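Local coordinates for protein glycoside Hydrolase (Bacteroides uniformis, PDB 5T99) that is a family 2 glycoside hydrolase that binds galacto-isofagomine and probably removes galactose units during agarose breakdown in a gut bacterium, at residues A[105-119]-A[142-156]. Residues are numbered along the deposited sequence; the frame is centred on the assembly and turned at random.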
loop_
_atom_site.group_PDB
_atom_site.type_symbol
_atom_site.label_atom_id
_atom_site.label_comp_id
_atom_site.label_asym_id
_atom_site.label_seq_id
_atom_site.Cartn_x
_atom_site.Cartn_y
_atom_site.Cartn_z
ATOM N N ILE A 105 22.280 -0.628 13.049
ATOM C CA ILE A 105 21.713 -0.110 11.817
ATOM C C ILE A 105 20.498 -0.960 11.470
ATOM O O ILE A 105 20.608 -2.180 11.313
ATOM C CB ILE A 105 22.695 -0.124 10.626
ATOM C CG1 ILE A 105 24.054 0.463 11.011
ATOM C CG2 ILE A 105 22.108 0.635 9.437
ATOM C CD1 ILE A 105 24.036 1.915 11.408
ATOM N N GLY A 106 19.351 -0.302 11.363
ATOM C CA GLY A 106 18.106 -0.964 11.057
ATOM C C GLY A 106 17.797 -0.756 9.589
ATOM O O GLY A 106 17.813 0.381 9.105
ATOM N N PHE A 107 17.531 -1.859 8.890
ATOM C CA PHE A 107 17.052 -1.838 7.518
ATOM C C PHE A 107 15.583 -2.271 7.516
ATOM O O PHE A 107 15.277 -3.417 7.854
ATOM C CB PHE A 107 17.887 -2.807 6.651
ATOM C CG PHE A 107 19.354 -2.460 6.569
ATOM C CD1 PHE A 107 19.852 -1.729 5.499
ATOM C CD2 PHE A 107 20.237 -2.879 7.543
ATOM C CE1 PHE A 107 21.206 -1.412 5.414
ATOM C CE2 PHE A 107 21.587 -2.568 7.465
ATOM C CZ PHE A 107 22.073 -1.837 6.393
ATOM N N ASP A 108 14.679 -1.366 7.145
ATOM C CA ASP A 108 13.260 -1.721 6.965
ATOM C C ASP A 108 12.996 -2.687 5.798
ATOM O O ASP A 108 11.962 -3.377 5.765
ATOM C CB ASP A 108 12.411 -0.464 6.746
ATOM C CG ASP A 108 12.352 0.435 7.965
ATOM O OD1 ASP A 108 12.644 -0.031 9.097
ATOM O OD2 ASP A 108 12.012 1.627 7.772
ATOM N N GLY A 109 13.897 -2.710 4.820
ATOM C CA GLY A 109 13.708 -3.562 3.661
ATOM C C GLY A 109 14.853 -3.445 2.685
ATOM O O GLY A 109 15.322 -2.337 2.384
ATOM N N ALA A 110 15.306 -4.599 2.213
ATOM C CA ALA A 110 16.314 -4.682 1.183
ATOM C C ALA A 110 15.987 -5.880 0.290
ATOM O O ALA A 110 15.973 -7.019 0.749
ATOM C CB ALA A 110 17.681 -4.820 1.813
ATOM N N MET A 111 15.733 -5.598 -0.987
ATOM C CA MET A 111 15.180 -6.555 -1.938
ATOM C C MET A 111 16.248 -7.004 -2.939
ATOM O O MET A 111 16.727 -6.178 -3.722
ATOM C CB MET A 111 14.023 -5.882 -2.682
ATOM C CG MET A 111 13.184 -6.809 -3.543
ATOM S SD MET A 111 12.201 -7.983 -2.589
ATOM C CE MET A 111 10.949 -6.880 -1.907
ATOM N N SER A 112 16.677 -8.265 -2.932
ATOM C CA SER A 112 16.471 -9.259 -1.877
ATOM C C SER A 112 17.804 -9.987 -1.735
ATOM O O SER A 112 18.776 -9.595 -2.390
ATOM C CB SER A 112 15.323 -10.221 -2.227
ATOM O OG SER A 112 15.408 -10.700 -3.553
ATOM N N GLU A 113 17.873 -11.001 -0.866
ATOM C CA GLU A 113 19.099 -11.772 -0.635
ATOM C C GLU A 113 20.232 -10.864 -0.212
ATOM O O GLU A 113 21.206 -10.665 -0.950
ATOM C CB GLU A 113 19.481 -12.551 -1.884
ATOM C CG GLU A 113 18.458 -13.588 -2.283
ATOM C CD GLU A 113 18.887 -14.999 -1.946
ATOM O OE1 GLU A 113 18.593 -15.883 -2.776
ATOM O OE2 GLU A 113 19.502 -15.235 -0.878
ATOM N N ALA A 114 20.073 -10.281 0.969
ATOM C CA ALA A 114 21.045 -9.333 1.482
ATOM C C ALA A 114 22.173 -10.033 2.236
ATOM O O ALA A 114 21.940 -10.990 2.983
ATOM C CB ALA A 114 20.373 -8.307 2.381
ATOM N N LYS A 115 23.392 -9.550 2.007
ATOM C CA LYS A 115 24.519 -9.772 2.904
ATOM C C LYS A 115 25.029 -8.394 3.348
ATOM O O LYS A 115 25.029 -7.456 2.545
ATOM C CB LYS A 115 25.623 -10.542 2.193
ATOM C CG LYS A 115 25.273 -11.982 1.848
ATOM C CD LYS A 115 26.528 -12.750 1.456
ATOM C CE LYS A 115 26.248 -14.207 1.135
ATOM N NZ LYS A 115 25.619 -14.345 -0.203
ATOM N N VAL A 116 25.444 -8.272 4.612
ATOM C CA VAL A 116 25.922 -6.992 5.151
ATOM C C VAL A 116 27.250 -7.155 5.887
ATOM O O VAL A 116 27.425 -8.102 6.660
ATOM C CB VAL A 116 24.882 -6.320 6.088
ATOM C CG1 VAL A 116 25.372 -4.954 6.563
ATOM C CG2 VAL A 116 23.535 -6.183 5.380
ATOM N N TRP A 117 28.166 -6.217 5.629
ATOM C CA TRP A 117 29.496 -6.179 6.252
ATOM C C TRP A 117 29.744 -4.819 6.906
ATOM O O TRP A 117 29.325 -3.794 6.378
ATOM C CB TRP A 117 30.603 -6.402 5.210
ATOM C CG TRP A 117 30.611 -7.749 4.545
ATOM C CD1 TRP A 117 31.345 -8.845 4.911
ATOM C CD2 TRP A 117 29.875 -8.134 3.381
ATOM N NE1 TRP A 117 31.102 -9.890 4.052
ATOM C CE2 TRP A 117 30.209 -9.476 3.097
ATOM C CE3 TRP A 117 28.964 -7.473 2.546
ATOM C CZ2 TRP A 117 29.655 -10.174 2.010
ATOM C CZ3 TRP A 117 28.422 -8.162 1.461
ATOM C CH2 TRP A 117 28.766 -9.497 1.206
ATOM N N ILE A 118 30.445 -4.823 8.035
ATOM C CA ILE A 118 30.965 -3.586 8.649
ATOM C C ILE A 118 32.492 -3.732 8.799
ATOM O O ILE A 118 32.987 -4.673 9.439
ATOM C CB ILE A 118 30.255 -3.212 9.990
ATOM C CG1 ILE A 118 30.779 -1.881 10.556
ATOM C CG2 ILE A 118 30.413 -4.290 11.045
ATOM C CD1 ILE A 118 30.393 -0.666 9.750
ATOM N N ASN A 119 33.225 -2.813 8.170
ATOM C CA ASN A 119 34.691 -2.855 8.142
ATOM C C ASN A 119 35.253 -4.234 7.737
ATOM O O ASN A 119 36.211 -4.736 8.342
ATOM C CB ASN A 119 35.245 -2.386 9.491
ATOM C CG ASN A 119 34.850 -0.958 9.807
ATOM O OD1 ASN A 119 34.754 -0.128 8.906
ATOM N ND2 ASN A 119 34.618 -0.663 11.089
ATOM N N LYS A 142 34.754 1.976 14.728
ATOM C CA LYS A 142 36.012 2.666 14.985
ATOM C C LYS A 142 35.733 4.144 15.219
ATOM O O LYS A 142 35.320 4.855 14.304
ATOM C CB LYS A 142 36.951 2.501 13.791
ATOM C CG LYS A 142 37.235 1.057 13.408
ATOM C CD LYS A 142 38.200 0.981 12.225
ATOM C CE LYS A 142 38.443 -0.466 11.803
ATOM N NZ LYS A 142 39.899 -0.794 11.778
ATOM N N ILE A 143 35.965 4.602 16.442
ATOM C CA ILE A 143 35.677 5.984 16.824
ATOM C C ILE A 143 36.793 6.892 16.302
ATOM O O ILE A 143 37.972 6.587 16.478
ATOM C CB ILE A 143 35.575 6.147 18.368
ATOM C CG1 ILE A 143 34.510 5.210 18.972
ATOM C CG2 ILE A 143 35.279 7.598 18.734
ATOM C CD1 ILE A 143 33.109 5.393 18.419
ATOM N N GLY A 144 36.420 7.989 15.647
ATOM C CA GLY A 144 37.382 8.945 15.109
ATOM C C GLY A 144 38.158 8.503 13.873
ATOM O O GLY A 144 39.038 9.230 13.423
ATOM N N GLU A 145 37.839 7.325 13.328
ATOM C CA GLU A 145 38.436 6.809 12.100
ATOM C C GLU A 145 37.296 6.509 11.129
ATOM O O GLU A 145 36.112 6.602 11.494
ATOM C CB GLU A 145 39.223 5.523 12.371
ATOM C CG GLU A 145 40.416 5.672 13.306
ATOM C CD GLU A 145 41.015 4.328 13.720
ATOM O OE1 GLU A 145 41.115 3.405 12.875
ATOM O OE2 GLU A 145 41.396 4.192 14.904
ATOM N N GLU A 146 37.651 6.138 9.899
ATOM C CA GLU A 146 36.660 5.817 8.879
ATOM C C GLU A 146 36.086 4.416 9.082
ATOM O O GLU A 146 36.780 3.516 9.554
ATOM C CB GLU A 146 37.257 5.972 7.478
ATOM C CG GLU A 146 37.471 7.429 7.069
ATOM C CD GLU A 146 36.173 8.202 6.851
ATOM O OE1 GLU A 146 35.082 7.594 6.837
ATOM O OE2 GLU A 146 36.236 9.435 6.686
ATOM N N ASN A 147 34.803 4.268 8.747
ATOM C CA ASN A 147 34.083 2.995 8.799
ATOM C C ASN A 147 33.383 2.784 7.472
ATOM O O ASN A 147 33.014 3.746 6.816
ATOM C CB ASN A 147 33.025 2.987 9.909
ATOM C CG ASN A 147 33.617 3.138 11.288
ATOM O OD1 ASN A 147 33.783 2.157 12.017
ATOM N ND2 ASN A 147 33.940 4.366 11.662
ATOM N N VAL A 148 33.180 1.525 7.096
ATOM C CA VAL A 148 32.573 1.171 5.816
ATOM C C VAL A 148 31.492 0.109 6.023
ATOM O O VAL A 148 31.781 -1.057 6.336
ATOM C CB VAL A 148 33.645 0.668 4.812
ATOM C CG1 VAL A 148 33.015 0.185 3.512
ATOM C CG2 VAL A 148 34.667 1.768 4.516
ATOM N N LEU A 149 30.249 0.531 5.829
ATOM C CA LEU A 149 29.118 -0.368 5.799
ATOM C C LEU A 149 28.857 -0.755 4.345
ATOM O O LEU A 149 28.634 0.126 3.502
ATOM C CB LEU A 149 27.882 0.318 6.401
ATOM C CG LEU A 149 26.602 -0.511 6.526
ATOM C CD1 LEU A 149 26.857 -1.771 7.333
ATOM C CD2 LEU A 149 25.499 0.340 7.141
ATOM N N ALA A 150 28.885 -2.066 4.072
ATOM C CA ALA A 150 28.687 -2.614 2.727
ATOM C C ALA A 150 27.505 -3.566 2.715
ATOM O O ALA A 150 27.406 -4.425 3.578
ATOM C CB ALA A 150 29.933 -3.352 2.267
ATOM N N VAL A 151 26.634 -3.415 1.724
ATOM C CA VAL A 151 25.475 -4.280 1.547
ATOM C C VAL A 151 25.539 -4.839 0.139
ATOM O O VAL A 151 25.683 -4.080 -0.826
ATOM C CB VAL A 151 24.139 -3.519 1.746
ATOM C CG1 VAL A 151 22.945 -4.423 1.478
ATOM C CG2 VAL A 151 24.053 -2.949 3.157
ATOM N N GLN A 152 25.455 -6.163 0.029
ATOM C CA GLN A 152 25.297 -6.833 -1.262
ATOM C C GLN A 152 23.916 -7.481 -1.326
ATOM O O GLN A 152 23.538 -8.254 -0.434
ATOM C CB GLN A 152 26.373 -7.904 -1.472
ATOM C CG GLN A 152 26.328 -8.586 -2.841
ATOM C CD GLN A 152 26.923 -9.998 -2.852
ATOM O OE1 GLN A 152 26.765 -10.773 -1.908
ATOM N NE2 GLN A 152 27.582 -10.339 -3.945
ATOM N N LEU A 153 23.186 -7.165 -2.390
ATOM C CA LEU A 153 21.917 -7.789 -2.684
ATOM C C LEU A 153 22.082 -8.699 -3.900
ATOM O O LEU A 153 22.629 -8.270 -4.913
ATOM C CB LEU A 153 20.879 -6.703 -2.969
ATOM C CG LEU A 153 20.670 -5.697 -1.832
ATOM C CD1 LEU A 153 19.742 -4.584 -2.286
ATOM C CD2 LEU A 153 20.119 -6.368 -0.588
ATOM N N THR A 154 21.613 -9.944 -3.809
ATOM C CA THR A 154 21.671 -10.869 -4.949
ATOM C C THR A 154 20.284 -11.396 -5.300
ATOM O O THR A 154 20.038 -12.604 -5.210
ATOM C CB THR A 154 22.682 -12.029 -4.723
ATOM O OG1 THR A 154 22.418 -12.694 -3.484
ATOM C CG2 THR A 154 24.113 -11.499 -4.701
ATOM N N PRO A 155 19.367 -10.493 -5.713
ATOM C CA PRO A 155 18.037 -10.957 -6.104
ATOM C C PRO A 155 18.098 -11.910 -7.297
ATOM O O PRO A 155 18.843 -11.658 -8.251
ATOM C CB PRO A 155 17.300 -9.666 -6.484
ATOM C CG PRO A 155 18.382 -8.694 -6.811
ATOM C CD PRO A 155 19.487 -9.033 -5.862
ATOM N N ARG A 156 17.316 -12.984 -7.222
ATOM C CA ARG A 156 17.311 -14.038 -8.228
ATOM C C ARG A 156 16.150 -13.870 -9.185
ATOM O O ARG A 156 15.118 -13.305 -8.830
ATOM C CB ARG A 156 17.188 -15.399 -7.553
ATOM C CG ARG A 156 18.306 -15.713 -6.577
ATOM C CD ARG A 156 18.189 -17.146 -6.093
ATOM N NE ARG A 156 19.095 -17.439 -4.983
ATOM C CZ ARG A 156 19.169 -18.612 -4.353
ATOM N NH1 ARG A 156 18.390 -19.630 -4.724
ATOM N NH2 ARG A 156 20.033 -18.772 -3.347
HETATM O O HOH W 1 15.735 -13.472 -4.735
HETATM O O HOH W 2 22.931 -13.198 -0.544
#
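Strands 114-118 and 146-153 pair antiparallel inside the beta-sandwich (jelly-roll-like) sugar binding domain of this family 2 glycoside hydrolase. Strand 105-107 belongs to the facing sheet, so the contact also joins the two layers. The ladder is regular. Lys115 pairs with Gln152 and Trp117 with Ala150 through two backbone hydrogen bonds each.

Ala114, Val116, Ile118, Leu149, Val151 and Leu153 line the inner face. With CG turned away from the backbone N (chi1 -177°), Leu149 reaches inward and divides its methyls: CD1 lies 3.6 Å from Val116 CG1, while CD2 meets Phe107 CZ and Ile105 CG2 in the other layer. Val151 CG2 packs 3.9 Å from Phe107 CE1. Leu153 CD2 touches Ala110 and Ala114. On the other face Gln152 CB sits in the plane of the Trp117 ring, at its edge, 3.6 Å from CZ3. Trp87 meets the same ring.

At one end Asn119 N still donates to Val148 O, but its side-chain OD1 takes the return bond from Val148 N. Asn119 ND2 donates almost straight (176°) to Asn147 OD1. That oxygen also takes Lys142 N, on a lone pair, and Asn147 ND2 returns a bond to Lys142 O. With an alanine here in place of Asn147 the amide is gone, which is likely to leave Asn119 ND2 and Lys142 N and O without these partners and the 142-145 turn less firmly tied to the strand.

At the other end, after a cis peptide before Ser112, Glu113 forms a salt bridge with Arg156. Its OE1 lies over one guanidinium face, 2.7 Å from Arg156 NE.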